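Local structure of iron uptake protein A2 (Synechocystis sp., 2VOZ) at residues B[101-106]-B[122-127]; B[169-174]-B[338-343]; B[176-181]-B[330-335]; B[229-234]-B[314-319]; B[290-295]-B[306-311]. The protein probably serves as a periplasmic substrate-binding subunit of an ABC transporter, binding ferric iron for import into the cyanobacterial cell. One frame throughout, in Å; residues are numbered along the deposited sequence. Where two conformers were deposited one is given.

Contact 1 (B[101-106]-B[122-127]); sequences QPVRSG and LWYGFT
Leu122 meets the loop 101-106 through one methyl group: its CD2 lies 3.5 Å from the backbone N of Pro102 and 3.8 Å from the Pro102 ring carbon CD. The two side chains run alongside each other and point the same way, so an apolar branch and a stiff ring share one flank at a partly open margin. Beside this pair a water donates to two carbonyl oxygens, 2.8 Å from its oxygen to Leu122 O and 2.7 Å to Gln101 O, and so joins backbones that make no clear direct hydrogen bond. The amide of Gln101 is occupied elsewhere, with OE1 on Arg275. Trp123 points away from the loop, packs on helix 88-96 and gives its indole N-H to Glu95. With Tyr124 the strand 124-136 begins, an antiparallel partner of strand 261-268 in the central sheet of this periplasmic-binding-protein fold. The Tyr124 ring reaches the loop at Val103, whose CG2 comes obliquely to within 3.7 Å of Tyr124 CE1; with CG1 anti to the carbonyl carbon (chi1 -60°), CG2 falls between the backbone N and that carbon. Tyrosine suits the place because its ring packs on valine while its hydroxyl continues to polar atoms: Tyr124 OH lies 2.9 Å from Val103 O and shares a 2.8 Å hydrogen bond with a second water, which accepts from Ser105 N at 2.7 Å. Ser105 in turn caps helix 106-111, its OG bonded to Leu108 N. Beyond Gly125, Phe126 and Thr127 both face Ser264 in a classic beta bulge.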
# COMPACT_ATOMS: atom_id res chain seq x y z
N GLN B 101 21.86 6.93 24.92
CA GLN B 101 23.19 7.40 25.31
C GLN B 101 23.44 8.79 24.73
O GLN B 101 23.01 9.09 23.62
CB GLN B 101 24.29 6.46 24.85
CG GLN B 101 24.38 6.17 23.36
CD GLN B 101 25.54 5.27 23.01
OE1 GLN B 101 26.71 5.62 23.25
NE2 GLN B 101 25.23 4.13 22.41
N PRO B 102 24.21 9.59 25.45
CA PRO B 102 24.56 10.89 24.87
C PRO B 102 25.56 10.76 23.73
O PRO B 102 26.44 9.89 23.74
CB PRO B 102 25.18 11.66 26.05
CG PRO B 102 25.74 10.57 26.97
CD PRO B 102 24.79 9.38 26.80
N VAL B 103 25.35 11.56 22.71
CA VAL B 103 26.35 11.63 21.64
C VAL B 103 26.81 13.06 21.47
O VAL B 103 26.06 14.01 21.76
CB VAL B 103 25.86 11.02 20.32
CG1 VAL B 103 25.49 9.52 20.48
CG2 VAL B 103 24.71 11.79 19.78
N ARG B 104 28.05 13.19 21.02
CA ARG B 104 28.66 14.49 20.80
C ARG B 104 29.05 14.53 19.34
O ARG B 104 29.96 13.83 18.89
CB ARG B 104 29.88 14.63 21.73
N SER B 105 28.34 15.35 18.58
CA SER B 105 28.57 15.48 17.17
C SER B 105 28.63 16.93 16.83
O SER B 105 27.65 17.68 17.02
CB SER B 105 27.41 14.85 16.37
OG SER B 105 27.48 15.31 15.04
N GLY B 106 29.79 17.34 16.30
CA GLY B 106 29.94 18.67 15.75
C GLY B 106 28.87 19.07 14.76
O GLY B 106 28.30 20.14 14.91
N LEU B 122 21.20 13.77 24.33
CA LEU B 122 20.54 12.47 24.38
C LEU B 122 19.65 12.22 23.16
O LEU B 122 19.47 11.08 22.75
CB LEU B 122 19.71 12.37 25.65
CG LEU B 122 20.47 12.19 26.97
CD1 LEU B 122 19.48 12.19 28.14
CD2 LEU B 122 21.28 10.90 26.91
N TRP B 123 19.07 13.30 22.62
CA TRP B 123 18.24 13.17 21.42
C TRP B 123 18.11 14.52 20.73
O TRP B 123 18.46 15.57 21.31
CB TRP B 123 16.87 12.54 21.74
CG TRP B 123 16.09 13.17 22.88
CD1 TRP B 123 15.91 12.64 24.14
CD2 TRP B 123 15.40 14.43 22.88
NE1 TRP B 123 15.14 13.48 24.90
CE2 TRP B 123 14.80 14.58 24.15
CE3 TRP B 123 15.21 15.44 21.92
CZ2 TRP B 123 14.06 15.70 24.50
CZ3 TRP B 123 14.45 16.59 22.28
CH2 TRP B 123 13.89 16.69 23.57
N TYR B 124 17.63 14.47 19.48
CA TYR B 124 17.72 15.61 18.56
C TYR B 124 16.44 15.73 17.77
O TYR B 124 15.93 14.72 17.29
CB TYR B 124 18.89 15.38 17.57
CG TYR B 124 20.18 15.29 18.32
CD1 TYR B 124 20.57 14.10 18.91
CD2 TYR B 124 20.97 16.42 18.51
CE1 TYR B 124 21.79 14.02 19.68
CE2 TYR B 124 22.17 16.37 19.27
CZ TYR B 124 22.55 15.17 19.85
OH TYR B 124 23.70 15.11 20.59
N GLY B 125 15.89 16.93 17.68
CA GLY B 125 14.71 17.12 16.79
C GLY B 125 15.14 17.15 15.33
O GLY B 125 16.18 17.74 14.99
N PHE B 126 14.38 16.45 14.49
CA PHE B 126 14.62 16.47 13.06
C PHE B 126 13.51 17.10 12.23
O PHE B 126 13.77 17.50 11.09
CB PHE B 126 14.98 15.08 12.55
CG PHE B 126 16.30 14.63 13.05
CD1 PHE B 126 17.49 15.16 12.48
CD2 PHE B 126 16.39 13.79 14.14
CE1 PHE B 126 18.73 14.77 12.96
CE2 PHE B 126 17.63 13.43 14.65
CZ PHE B 126 18.80 13.91 14.05
N THR B 127 12.29 17.16 12.76
CA THR B 127 11.24 17.99 12.15
C THR B 127 10.56 18.72 13.27
O THR B 127 10.71 18.35 14.44
CB THR B 127 10.18 17.12 11.40
OG1 THR B 127 9.46 16.36 12.37
CG2 THR B 127 10.86 16.22 10.39
O HOH W 1 21.74 10.03 21.42
O HOH W 2 25.98 16.28 19.53

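Contact 2 (B[169-174]-B[338-343]); sequences YNLSLT and RLMNEV
Met340 starts with CG anti to its own carbonyl carbon, runs extended through chi2 and then bends at the last bond (chi3 -62°), a shape that carries SD past Thr174 and places the methyl CE beside Leu171. Thr174 completes the fit with OG1 beside its backbone N (chi1 -64°), which sets the hydroxyl before the sulfur, 3.4 Å from OG1 to Met340 SD. These two side chains run alongside in opposite senses, whereas Leu171 crosses Met340 at a slant. Met340 CE stands 3.8 Å from Leu171 CA; its modelled approach to CD2 of the same leucine is too short to be trusted. Methionine suits this buried place, since a long, unbranched and flexible chain can span helix axes 10.8 Å apart, with N-to-C directions at 102°. Shortening Met340 to an alanine is likely to open a gap between the two helices, leaving the Thr174 hydroxyl without the sulfur beside it and Leu171 without the methyl. The backbone O of Asn170 is 4.2 Å from Met340 SD, while the Asn170 amide is held by Arg131 and Pro164 O. Leu339, next to the methionine, leans on helix 183-195. The crossing thus packs the C-terminal helix 333-342 against helix 168-181, whose first turn carries Tyr169, an iron ligand hydrogen-bonded in this iron-free structure to another ligand, Tyr226, as part of the tyrosine-rich site of a ferric-binding protein.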
# COMPACT_ATOMS: atom_id res chain seq x y z
N TYR B 169 0.39 15.53 22.59
CA TYR B 169 0.48 16.92 22.13
C TYR B 169 -0.06 17.91 23.16
O TYR B 169 0.49 19.01 23.34
CB TYR B 169 -0.30 17.16 20.83
CG TYR B 169 -0.10 16.11 19.76
CD1 TYR B 169 1.11 15.44 19.61
CD2 TYR B 169 -1.15 15.82 18.88
CE1 TYR B 169 1.26 14.48 18.60
CE2 TYR B 169 -0.99 14.88 17.87
CZ TYR B 169 0.18 14.23 17.76
OH TYR B 169 0.29 13.28 16.75
N ASN B 170 -1.16 17.55 23.81
CA ASN B 170 -1.74 18.37 24.88
C ASN B 170 -0.84 18.39 26.10
O ASN B 170 -0.61 19.45 26.68
CB ASN B 170 -3.11 17.84 25.27
CG ASN B 170 -4.18 18.17 24.27
OD1 ASN B 170 -4.05 19.12 23.46
ND2 ASN B 170 -5.24 17.37 24.29
N LEU B 171 -0.37 17.21 26.50
CA LEU B 171 0.56 17.12 27.63
C LEU B 171 1.74 18.08 27.40
O LEU B 171 2.13 18.82 28.29
CB LEU B 171 1.10 15.69 27.78
CG LEU B 171 0.13 14.69 28.46
CD1 LEU B 171 0.60 13.24 28.31
CD2 LEU B 171 -0.06 15.05 29.92
N SER B 172 2.27 18.08 26.18
CA SER B 172 3.40 18.94 25.89
C SER B 172 3.08 20.44 25.86
O SER B 172 3.90 21.28 26.33
CB SER B 172 4.11 18.46 24.60
OG SER B 172 4.75 17.20 24.87
N LEU B 173 1.91 20.80 25.33
CA LEU B 173 1.51 22.20 25.36
C LEU B 173 1.36 22.68 26.78
O LEU B 173 1.87 23.75 27.14
CB LEU B 173 0.24 22.44 24.58
CG LEU B 173 -0.28 23.88 24.60
CD1 LEU B 173 0.72 24.90 24.04
CD2 LEU B 173 -1.60 23.95 23.82
N THR B 174 0.71 21.88 27.61
CA THR B 174 0.54 22.30 29.00
C THR B 174 1.89 22.36 29.72
O THR B 174 2.14 23.27 30.50
CB THR B 174 -0.40 21.37 29.71
OG1 THR B 174 -1.72 21.44 29.13
CG2 THR B 174 -0.47 21.70 31.21
N ARG B 338 -0.97 15.62 35.80
CA ARG B 338 -1.60 15.82 37.12
C ARG B 338 -2.55 17.03 37.11
O ARG B 338 -3.69 16.95 37.59
CB ARG B 338 -0.51 15.97 38.18
CG ARG B 338 -1.03 16.37 39.57
CD ARG B 338 0.11 16.22 40.61
NE ARG B 338 1.26 17.07 40.28
CZ ARG B 338 1.30 18.40 40.31
NH1 ARG B 338 0.23 19.12 40.64
NH2 ARG B 338 2.46 19.02 40.01
N LEU B 339 -2.09 18.16 36.60
CA LEU B 339 -2.87 19.38 36.63
C LEU B 339 -4.04 19.29 35.67
O LEU B 339 -5.14 19.71 35.99
CB LEU B 339 -2.00 20.57 36.24
CG LEU B 339 -1.06 21.20 37.24
CD1 LEU B 339 -0.51 22.47 36.56
CD2 LEU B 339 -1.77 21.57 38.54
N MET B 340 -3.82 18.70 34.50
CA MET B 340 -4.96 18.57 33.59
C MET B 340 -6.04 17.70 34.19
O MET B 340 -7.20 18.01 34.05
CB MET B 340 -4.53 18.06 32.21
CG MET B 340 -3.77 19.14 31.47
SD MET B 340 -3.35 18.58 29.78
CE MET B 340 -2.33 17.19 30.10
N ASN B 341 -5.66 16.62 34.86
CA ASN B 341 -6.66 15.78 35.49
C ASN B 341 -7.31 16.44 36.71
O ASN B 341 -8.53 16.36 36.87
CB ASN B 341 -6.08 14.40 35.78
CG ASN B 341 -6.04 13.55 34.51
OD1 ASN B 341 -7.05 12.93 34.16
ND2 ASN B 341 -4.93 13.57 33.79
N GLU B 342 -6.52 17.14 37.51
CA GLU B 342 -7.05 17.85 38.66
C GLU B 342 -8.18 18.81 38.25
O GLU B 342 -9.23 18.86 38.91
CB GLU B 342 -5.94 18.64 39.37
CG GLU B 342 -6.44 19.49 40.53
CD GLU B 342 -6.62 18.70 41.82
OE1 GLU B 342 -6.26 17.50 41.84
OE2 GLU B 342 -7.10 19.28 42.82
N VAL B 343 -7.98 19.54 37.16
CA VAL B 343 -8.94 20.55 36.73
C VAL B 343 -10.11 19.98 35.92
O VAL B 343 -11.00 20.74 35.49
CB VAL B 343 -8.27 21.72 35.99
CG1 VAL B 343 -7.12 22.40 36.87
CG2 VAL B 343 -7.77 21.30 34.56

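Contact 3 (B[176-181]-B[330-335]); sequences SRIAIH and GRYQPD
Ile178 and Tyr332 bring the two backbones nearest, with 6.9 Å between Ile178 CA and Tyr332 CA, where the last turns of helix 168-181 face a kink between two helices. Tyr332 leaves helical geometry after helix 327-331 and is also the N-cap residue of helix 333-342; across the break Gln333 N still bonds to Gly330 O. At this joint the phenol ring swings toward helix 168-181. Ala179 lies along it, CB at 3.6 Å from Tyr332 CE2, with the Ala179 N over one face toward the rim, and CG of Arg331 stands over the opposite face. Ile178 approaches obliquely, CG2 3.6 Å from Tyr332 CD1, while its other branch reaches on, Ile178 CD1 to Asp335 CB at 3.7 Å. A small alanine lets the broad ring come close; the branched isoleucine serves two partners at once. At the polar end, a water bridges Tyr332 OH (2.6 Å from the water oxygen) and Ala179 O, to which it donates over 3.1 Å. This is plain helix packing, the bend between helices 327-331 and 333-342 set against the end of helix 168-181. Helix 183-195 adds Thr186 against Ile178, and helix 88-96 packs on Gln333 and Pro334.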
# COMPACT_ATOMS: atom_id res chain seq x y z
N SER B 176 4.72 23.05 28.46
CA SER B 176 5.38 24.31 28.09
C SER B 176 4.85 25.51 28.89
O SER B 176 5.64 26.40 29.25
CB SER B 176 5.28 24.56 26.59
OG SER B 176 4.02 25.05 26.20
N ARG B 177 3.55 25.54 29.17
CA ARG B 177 3.00 26.64 29.95
C ARG B 177 3.53 26.57 31.38
O ARG B 177 3.83 27.62 31.96
CB ARG B 177 1.47 26.63 29.95
CG ARG B 177 0.81 26.78 28.58
CD ARG B 177 1.36 28.00 27.79
NE ARG B 177 2.39 27.55 26.87
CZ ARG B 177 2.92 28.31 25.91
NH1 ARG B 177 3.83 27.79 25.08
NH2 ARG B 177 2.56 29.59 25.80
N ILE B 178 3.63 25.37 31.94
CA ILE B 178 4.22 25.22 33.30
C ILE B 178 5.68 25.75 33.33
O ILE B 178 6.09 26.51 34.23
CB ILE B 178 4.18 23.79 33.78
CG1 ILE B 178 2.74 23.30 33.90
CG2 ILE B 178 4.90 23.65 35.13
CD1 ILE B 178 2.62 21.80 34.20
N ALA B 179 6.46 25.35 32.33
CA ALA B 179 7.86 25.77 32.22
C ALA B 179 7.96 27.31 32.22
O ALA B 179 8.84 27.90 32.86
CB ALA B 179 8.49 25.16 30.95
N ILE B 180 7.02 27.95 31.53
CA ILE B 180 7.04 29.39 31.29
C ILE B 180 6.44 30.15 32.47
O ILE B 180 7.04 31.11 32.92
CB ILE B 180 6.25 29.77 29.98
CG1 ILE B 180 6.95 29.23 28.71
CG2 ILE B 180 6.06 31.32 29.87
CD1 ILE B 180 5.98 29.21 27.51
N HIS B 181 5.29 29.71 32.97
CA HIS B 181 4.47 30.49 33.91
C HIS B 181 4.49 30.00 35.34
O HIS B 181 4.02 30.71 36.25
CB HIS B 181 2.98 30.51 33.46
CG HIS B 181 2.76 31.12 32.11
ND1 HIS B 181 3.08 32.44 31.83
CD2 HIS B 181 2.22 30.61 30.98
CE1 HIS B 181 2.76 32.70 30.57
NE2 HIS B 181 2.22 31.61 30.04
N GLY B 330 8.96 17.44 27.95
CA GLY B 330 9.00 16.20 28.73
C GLY B 330 9.21 16.42 30.22
O GLY B 330 8.58 15.75 31.05
N ARG B 331 10.08 17.36 30.57
CA ARG B 331 10.42 17.61 31.98
C ARG B 331 9.15 17.79 32.82
O ARG B 331 9.06 17.26 33.93
CB ARG B 331 11.33 18.83 32.10
CG ARG B 331 11.67 19.20 33.54
CD ARG B 331 12.54 20.47 33.60
NE ARG B 331 12.65 20.96 34.98
CZ ARG B 331 13.26 22.08 35.33
NH1 ARG B 331 13.82 22.87 34.41
NH2 ARG B 331 13.30 22.44 36.61
N TYR B 332 8.20 18.59 32.32
CA TYR B 332 6.99 18.87 33.07
C TYR B 332 5.81 18.03 32.63
O TYR B 332 4.66 18.39 32.93
CB TYR B 332 6.62 20.33 32.95
CG TYR B 332 7.63 21.23 33.58
CD1 TYR B 332 7.66 21.42 34.96
CD2 TYR B 332 8.57 21.89 32.80
CE1 TYR B 332 8.61 22.26 35.57
CE2 TYR B 332 9.53 22.72 33.39
CZ TYR B 332 9.52 22.92 34.76
OH TYR B 332 10.47 23.75 35.30
N GLN B 333 6.07 16.95 31.90
CA GLN B 333 4.96 16.03 31.56
C GLN B 333 4.17 15.46 32.77
O GLN B 333 2.92 15.44 32.74
CB GLN B 333 5.43 14.88 30.65
CG GLN B 333 4.27 14.07 30.13
CD GLN B 333 4.69 12.94 29.23
OE1 GLN B 333 4.56 11.79 29.60
NE2 GLN B 333 5.23 13.26 28.05
N PRO B 334 4.86 14.96 33.82
CA PRO B 334 4.04 14.45 34.94
C PRO B 334 3.15 15.54 35.59
O PRO B 334 1.99 15.30 35.93
CB PRO B 334 5.08 13.93 35.94
CG PRO B 334 6.34 13.71 35.15
CD PRO B 334 6.30 14.76 34.06
N ASP B 335 3.71 16.74 35.71
CA ASP B 335 3.03 17.90 36.27
C ASP B 335 1.80 18.23 35.41
O ASP B 335 0.74 18.54 35.94
CB ASP B 335 3.99 19.09 36.30
CG ASP B 335 5.42 18.73 36.86
OD1 ASP B 335 5.77 19.40 37.85
OD2 ASP B 335 6.19 17.85 36.33
O HOH W 3 10.93 26.16 34.30

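Contact 4 (B[229-234]-B[314-319]); sequences RLQKST and AAHGQL
Gln231, on helix 224-232, and His316, in the loop after helix 311-314, meet in a single hydrogen bond, in which His316 NE2 donates to Gln231 OE1 over 2.7 Å. The N-H points straight at the oxygen, at 179°, and the acceptor lies in the imidazole plane at the ring edge. On the glutamine side the bond is less ideal, the donor being tilted 30° from the carbonyl plane; amide and ring planes are 76° apart. Approaching from opposing sides of the gap, the two side chains together span backbones whose nearest CA atoms, Gln231 CA and Ala315 CA, are 11.4 Å apart. A leucine here would probably leave the His316 N-H without its acceptor and the imidazole freer to turn. A sulfate ion, probably from the crystallisation liquor, lies about 3 Å from the His316 side chain (nearest atoms) and could favour a positively charged ring. Backbone bonding shapes the loop, with a type I turn closed by Gly317 N to Ala314 O at 3.0 Å. Gly317 then takes a positive phi, where a CB would press on the carbonyl O of His316. This surface link lies near the iron site, the Gln231 side chain being about 9 Å from that of the iron ligand Tyr225. Around it, Gln231 packs on Val242 of helix 236-244 and Val312 of helix 311-314, and His316 rests on Phe249.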
# COMPACT_ATOMS: atom_id res chain seq x y z
N ARG B 229 -3.01 18.77 5.49
CA ARG B 229 -3.61 17.56 4.88
C ARG B 229 -4.92 17.88 4.23
O ARG B 229 -5.16 17.46 3.13
CB ARG B 229 -3.90 16.47 5.90
CG ARG B 229 -2.69 15.84 6.42
CD ARG B 229 -3.06 14.73 7.39
NE ARG B 229 -1.87 14.36 8.15
CZ ARG B 229 -1.88 13.52 9.17
NH1 ARG B 229 -0.74 13.28 9.81
NH2 ARG B 229 -3.01 12.89 9.54
N LEU B 230 -5.77 18.61 4.96
CA LEU B 230 -7.11 18.95 4.46
C LEU B 230 -7.00 19.81 3.19
O LEU B 230 -7.70 19.54 2.22
CB LEU B 230 -7.91 19.69 5.53
CG LEU B 230 -8.29 18.80 6.73
CD1 LEU B 230 -9.00 19.67 7.80
CD2 LEU B 230 -9.21 17.66 6.28
N GLN B 231 -6.06 20.78 3.17
CA GLN B 231 -5.87 21.65 2.01
C GLN B 231 -5.48 20.82 0.77
O GLN B 231 -5.90 21.10 -0.36
CB GLN B 231 -4.79 22.70 2.31
CG GLN B 231 -5.25 23.79 3.29
CD GLN B 231 -4.18 24.83 3.43
OE1 GLN B 231 -3.30 24.73 4.30
NE2 GLN B 231 -4.22 25.84 2.55
N LYS B 232 -4.67 19.79 1.00
CA LYS B 232 -4.16 18.99 -0.10
C LYS B 232 -5.17 17.91 -0.56
O LYS B 232 -5.03 17.30 -1.67
CB LYS B 232 -2.85 18.36 0.33
CG LYS B 232 -1.70 19.36 0.33
CD LYS B 232 -0.43 18.65 0.75
CE LYS B 232 0.76 19.59 0.69
NZ LYS B 232 1.98 18.79 0.91
N SER B 233 -6.18 17.67 0.26
CA SER B 233 -7.12 16.58 -0.04
C SER B 233 -7.92 16.83 -1.31
O SER B 233 -8.33 17.95 -1.56
CB SER B 233 -8.10 16.42 1.13
OG SER B 233 -9.07 15.43 0.83
N THR B 234 -8.16 15.77 -2.08
CA THR B 234 -9.04 15.85 -3.24
C THR B 234 -10.52 15.69 -2.88
O THR B 234 -11.41 15.80 -3.76
CB THR B 234 -8.69 14.74 -4.26
OG1 THR B 234 -8.82 13.45 -3.62
CG2 THR B 234 -7.26 14.92 -4.75
N ALA B 314 4.08 26.73 3.78
CA ALA B 314 4.81 28.01 3.77
C ALA B 314 3.87 29.19 3.51
O ALA B 314 4.14 30.29 3.97
CB ALA B 314 5.93 27.98 2.73
N ALA B 315 2.76 28.94 2.80
CA ALA B 315 1.81 30.02 2.45
C ALA B 315 1.06 30.55 3.68
O ALA B 315 0.38 31.58 3.61
CB ALA B 315 0.84 29.58 1.41
N HIS B 316 1.14 29.82 4.80
CA HIS B 316 0.56 30.32 6.05
C HIS B 316 1.46 31.31 6.77
O HIS B 316 1.07 31.88 7.78
CB HIS B 316 0.24 29.13 6.98
CG HIS B 316 -0.91 28.33 6.50
ND1 HIS B 316 -2.21 28.70 6.75
CD2 HIS B 316 -0.97 27.20 5.77
CE1 HIS B 316 -3.03 27.82 6.20
NE2 HIS B 316 -2.30 26.89 5.61
N GLY B 317 2.69 31.49 6.28
CA GLY B 317 3.61 32.47 6.83
C GLY B 317 4.76 31.82 7.57
O GLY B 317 4.80 30.58 7.75
N GLN B 318 5.73 32.65 7.95
CA GLN B 318 6.91 32.18 8.67
C GLN B 318 6.56 31.70 10.07
O GLN B 318 5.86 32.37 10.84
CB GLN B 318 7.94 33.33 8.79
N LEU B 319 7.07 30.53 10.41
CA LEU B 319 6.91 30.03 11.77
C LEU B 319 7.78 30.86 12.72
O LEU B 319 8.98 30.99 12.52
CB LEU B 319 7.33 28.57 11.84
CG LEU B 319 7.39 27.91 13.22
CD1 LEU B 319 6.03 27.80 13.85
CD2 LEU B 319 8.06 26.54 13.06

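Contact 5 (B[290-295]-B[306-311]); sequences AQRYFA and GVPIDP
Arg292 lays one face of its guanidinium group over Pro308, whose CG sits 3.9 Å from the plane, above its centre, and whose CB is 3.6 Å from Arg292 NE. The arginine reaches it because CG is anti to the backbone N (chi1 -173°) and the chain stays extended to NE, crossing the proline at about a right angle. Proline suits the place: it offers a rigid apolar surface to a flat cation and leaves the edge of that cation for polar partners. In that edge plane a water accepts from Arg292 NE at 3.1 Å and donates weakly to Pro308 O. A second water donates to Arg292 O at 2.8 Å and to Pro308 O at 2.7 Å, so the proline carbonyl receives two waters, one firmly, one weakly. Val307, in the loop after strand 301-302, presses CG1 on the backbone of helix 288-297, 3.4 Å from Arg292 CA, and both valine methyls lie near Gln291 CB. The amide of Gln291 is engaged beyond, NE2 with Phe126 O. Covered on one face by Pro308 and watered at its edge, the Arg292 group also forms a salt bridge through NH1 with Asp289 of the third subunit, so one cation combines apolar, hydrated and ionic contacts.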
# COMPACT_ATOMS: atom_id res chain seq x y z
N ALA B 290 18.13 15.48 2.96
CA ALA B 290 17.23 14.62 3.75
C ALA B 290 16.20 15.47 4.49
O ALA B 290 15.02 15.12 4.54
CB ALA B 290 18.04 13.82 4.72
N GLN B 291 16.62 16.58 5.09
CA GLN B 291 15.67 17.44 5.83
C GLN B 291 14.47 17.85 4.98
O GLN B 291 13.30 17.87 5.47
CB GLN B 291 16.34 18.74 6.28
CG GLN B 291 17.11 18.61 7.57
CD GLN B 291 16.17 18.63 8.77
OE1 GLN B 291 15.53 19.64 9.03
NE2 GLN B 291 16.08 17.51 9.49
N ARG B 292 14.73 18.19 3.72
CA ARG B 292 13.67 18.75 2.91
C ARG B 292 12.54 17.74 2.79
O ARG B 292 11.38 18.05 3.02
CB ARG B 292 14.16 19.10 1.52
CG ARG B 292 13.10 19.85 0.72
CD ARG B 292 13.64 20.20 -0.62
NE ARG B 292 12.66 21.00 -1.34
CZ ARG B 292 12.88 21.51 -2.55
NH1 ARG B 292 14.05 21.31 -3.14
NH2 ARG B 292 11.94 22.25 -3.12
N TYR B 293 12.90 16.52 2.41
CA TYR B 293 11.84 15.56 2.12
C TYR B 293 11.33 14.80 3.34
O TYR B 293 10.21 14.30 3.31
CB TYR B 293 12.30 14.62 1.01
CG TYR B 293 12.55 15.40 -0.25
CD1 TYR B 293 11.51 16.08 -0.89
CD2 TYR B 293 13.83 15.51 -0.75
CE1 TYR B 293 11.75 16.84 -2.04
CE2 TYR B 293 14.09 16.26 -1.90
CZ TYR B 293 13.04 16.92 -2.52
OH TYR B 293 13.31 17.65 -3.66
N PHE B 294 12.15 14.73 4.38
CA PHE B 294 11.73 14.15 5.62
C PHE B 294 10.59 15.03 6.18
O PHE B 294 9.54 14.53 6.57
CB PHE B 294 12.92 14.08 6.55
CG PHE B 294 12.75 13.13 7.66
CD1 PHE B 294 12.82 13.58 8.99
CD2 PHE B 294 12.55 11.77 7.42
CE1 PHE B 294 12.71 12.68 10.07
CE2 PHE B 294 12.43 10.85 8.48
CZ PHE B 294 12.49 11.29 9.80
N ALA B 295 10.79 16.34 6.15
CA ALA B 295 9.77 17.27 6.65
C ALA B 295 8.53 17.20 5.79
O ALA B 295 7.45 17.23 6.31
CB ALA B 295 10.29 18.75 6.70
N GLY B 306 16.65 27.55 6.26
CA GLY B 306 17.07 27.63 4.86
C GLY B 306 16.60 26.46 4.01
O GLY B 306 16.55 26.59 2.78
N VAL B 307 16.22 25.33 4.65
CA VAL B 307 15.71 24.18 3.92
C VAL B 307 14.28 24.47 3.47
O VAL B 307 13.46 24.91 4.28
CB VAL B 307 15.76 22.90 4.77
CG1 VAL B 307 15.00 21.71 4.02
CG2 VAL B 307 17.23 22.52 5.12
N PRO B 308 13.99 24.34 2.15
CA PRO B 308 12.66 24.71 1.64
C PRO B 308 11.55 24.00 2.37
O PRO B 308 11.65 22.80 2.66
CB PRO B 308 12.70 24.23 0.20
CG PRO B 308 14.14 24.39 -0.15
CD PRO B 308 14.88 23.90 1.06
N ILE B 309 10.51 24.77 2.66
CA ILE B 309 9.31 24.31 3.34
C ILE B 309 8.21 24.04 2.32
O ILE B 309 8.11 24.75 1.30
CB ILE B 309 8.82 25.41 4.32
CG1 ILE B 309 9.91 25.66 5.37
CG2 ILE B 309 7.50 24.98 4.98
CD1 ILE B 309 9.74 27.00 6.13
N ASP B 310 7.37 23.04 2.60
CA ASP B 310 6.31 22.67 1.70
C ASP B 310 5.53 23.95 1.34
O ASP B 310 5.19 24.71 2.24
CB ASP B 310 5.36 21.69 2.37
CG ASP B 310 4.18 21.35 1.48
OD1 ASP B 310 3.18 22.11 1.49
OD2 ASP B 310 4.27 20.32 0.79
N PRO B 311 5.28 24.19 0.06
CA PRO B 311 4.64 25.46 -0.35
C PRO B 311 3.28 25.75 0.31
O PRO B 311 3.01 26.90 0.66
CB PRO B 311 4.49 25.34 -1.87
CG PRO B 311 5.35 24.22 -2.28
CD PRO B 311 5.64 23.34 -1.11
O HOH W 4 10.45 20.64 3.76
O HOH W 5 10.03 21.34 0.34

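How the contacts relate
Contacts 2 and 3 share helix 168-181 and helix 333-342, contact 3 adding the end of helix 327-331, and their centres are 9 Å apart; contact 2 is buried, with no hydrogen bond or water across it, whereas contact 3 is partly buried and admits a water. Leu339 of the one packs on Ile178 of the other. Contacts 4 and 5 lie on the opposite side of the chain's centre from contact 3 and are joined by the salt bridge Lys232-Asp310. Contact 4, at the surface, relies on one straight hydrogen bond. Of the partly buried pair, contact 1 packs apolar groups, contact 5 sets a cation on proline, and each has a water shared by two carbonyls.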